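Local atomic coordinates of beta-lactamase (Sebaldella termitidis, PDB entry 6N1N), a protein that probably hydrolyses the beta-lactam ring of beta-lactam antibiotics to give a substituted beta-amino acid, as other class D beta-lactamases do. Residues I21-V25 and A217-N222. Numbering follows the deposited sequence.
Sequences ITGSV and AVRIIN
An antiparallel ladder in the central sheet joins Thr22 to Ile221 and Ser24 to Arg219 as hydrogen-bonded pairs, the short strand segments running at 172° to each other. Each pair closes a ring of two backbone bonds. Within the first, Ile221 N reaches Thr22 O at 2.9 Å with a nearly straight N-H (176°), yet it sits above the carbonyl plane; in the second, Arg219 N reaches Ser24 O at 2.9 Å, close to the line of that carbonyl. Between the rings, Gly23 CA comes to 3.1 Å from Arg219 O in a CA-H...O contact. Its positive phi (91°) and the nearness of that carbonyl leave no room for a side chain here; CG1 of Ile221 packs against Gly23 CA. Strand 22-29, early in the chain, lies beside the last sheet strand, 212-222, in the serine beta-lactamase fold. On the face turned to helix 228-245, Val25 CG2 meets Val218 CG2 and Ile21 CG2 meets Ile220 CG2, both at 3.7 Å; Leu231 and Leu238 of the helix also touch Ile21. Across the other face, Thr22 OG1, held between its own backbone N and carbonyl carbon, lies 3.3 Å from Ile221 CB. A water there donates to Ser24 OG (2.8 Å) and Ala217 O (2.9 Å), while Asp42 OD2 is hydrogen-bonded to Ser24 OG and the Arg219 guanidinium binds the carbonyl of Ile45.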
loop_
_atom_site.group_PDB
_atom_site.type_symbol
_atom_site.label_atom_id
_atom_site.label_comp_id
_atom_site.label_asym_id
_atom_site.label_seq_id
_atom_site.Cartn_x
_atom_site.Cartn_y
_atom_site.Cartn_z
ATOM N N ILE A 21 -14.685 14.568 -1.973
ATOM C CA ILE A 21 -13.452 14.173 -1.312
ATOM C C ILE A 21 -12.303 14.996 -1.859
ATOM O O ILE A 21 -12.332 15.485 -2.993
ATOM C CB ILE A 21 -13.155 12.673 -1.509
ATOM C CG1 ILE A 21 -13.336 12.326 -2.993
ATOM C CG2 ILE A 21 -14.043 11.857 -0.604
ATOM C CD1 ILE A 21 -12.884 10.939 -3.340
ATOM N N THR A 22 -11.288 15.158 -1.034
ATOM C CA THR A 22 -10.030 15.675 -1.509
ATOM C C THR A 22 -9.027 14.529 -1.466
ATOM O O THR A 22 -9.410 13.354 -1.344
ATOM C CB THR A 22 -9.629 16.911 -0.686
ATOM O OG1 THR A 22 -9.437 16.590 0.700
ATOM C CG2 THR A 22 -10.728 17.964 -0.818
ATOM N N GLY A 23 -7.755 14.866 -1.531
ATOM C CA GLY A 23 -6.736 13.876 -1.817
ATOM C C GLY A 23 -6.512 13.800 -3.312
ATOM O O GLY A 23 -6.895 14.702 -4.066
ATOM N N SER A 24 -5.924 12.694 -3.747
ATOM C CA SER A 24 -5.482 12.644 -5.130
ATOM C C SER A 24 -5.208 11.219 -5.556
ATOM O O SER A 24 -5.089 10.290 -4.739
ATOM C CB SER A 24 -4.226 13.485 -5.322
ATOM O OG SER A 24 -3.191 12.997 -4.503
ATOM N N VAL A 25 -5.062 11.073 -6.879
ATOM C CA VAL A 25 -4.563 9.873 -7.521
ATOM C C VAL A 25 -3.282 10.247 -8.250
ATOM O O VAL A 25 -3.235 11.270 -8.941
ATOM C CB VAL A 25 -5.589 9.278 -8.493
ATOM C CG1 VAL A 25 -6.048 10.302 -9.478
ATOM C CG2 VAL A 25 -4.998 8.080 -9.238
ATOM N N ALA A 217 -0.848 5.370 -6.525
ATOM C CA ALA A 217 -1.107 5.655 -5.123
ATOM C C ALA A 217 -2.309 6.587 -5.093
ATOM O O ALA A 217 -2.226 7.732 -5.525
ATOM C CB ALA A 217 0.104 6.284 -4.424
ATOM N N VAL A 218 -3.430 6.044 -4.658
ATOM C CA VAL A 218 -4.657 6.787 -4.457
ATOM C C VAL A 218 -4.747 7.080 -2.972
ATOM O O VAL A 218 -4.517 6.196 -2.137
ATOM C CB VAL A 218 -5.872 5.971 -4.935
ATOM C CG1 VAL A 218 -7.173 6.588 -4.421
ATOM C CG2 VAL A 218 -5.890 5.865 -6.422
ATOM N N ARG A 219 -5.030 8.322 -2.626
ATOM C CA ARG A 219 -5.160 8.662 -1.218
ATOM C C ARG A 219 -6.291 9.659 -1.072
ATOM O O ARG A 219 -6.163 10.836 -1.444
ATOM C CB ARG A 219 -3.867 9.200 -0.631
ATOM C CG ARG A 219 -3.973 9.312 0.868
ATOM C CD ARG A 219 -2.721 9.838 1.506
ATOM N NE ARG A 219 -2.334 11.162 1.029
ATOM C CZ ARG A 219 -1.131 11.700 1.228
ATOM N NH1 ARG A 219 -0.170 11.037 1.897
ATOM N NH2 ARG A 219 -0.886 12.906 0.738
ATOM N N ILE A 220 -7.365 9.181 -0.483
ATOM C CA ILE A 220 -8.579 9.939 -0.273
ATOM C C ILE A 220 -8.498 10.609 1.080
ATOM O O ILE A 220 -8.109 9.978 2.076
ATOM C CB ILE A 220 -9.801 9.006 -0.341
ATOM C CG1 ILE A 220 -9.902 8.425 -1.755
ATOM C CG2 ILE A 220 -11.081 9.715 0.096
ATOM C CD1 ILE A 220 -10.829 7.245 -1.839
ATOM N N ILE A 221 -8.854 11.887 1.116
ATOM C CA ILE A 221 -9.014 12.628 2.354
ATOM C C ILE A 221 -10.500 12.890 2.516
ATOM O O ILE A 221 -11.147 13.405 1.602
ATOM C CB ILE A 221 -8.229 13.950 2.349
ATOM C CG1 ILE A 221 -6.762 13.709 2.009
ATOM C CG2 ILE A 221 -8.406 14.669 3.688
ATOM C CD1 ILE A 221 -6.041 12.805 2.983
ATOM N N ASN A 222 -11.041 12.509 3.657
ATOM C CA ASN A 222 -12.466 12.616 3.889
ATOM C C ASN A 222 -12.677 13.151 5.288
ATOM O O ASN A 222 -12.195 12.557 6.256
ATOM C CB ASN A 222 -13.146 11.266 3.736
ATOM C CG ASN A 222 -14.572 11.310 4.153
ATOM O OD1 ASN A 222 -15.326 12.215 3.743
ATOM N ND2 ASN A 222 -14.972 10.357 4.984
HETATM O O HOH W 1 -1.807 10.548 -4.900
#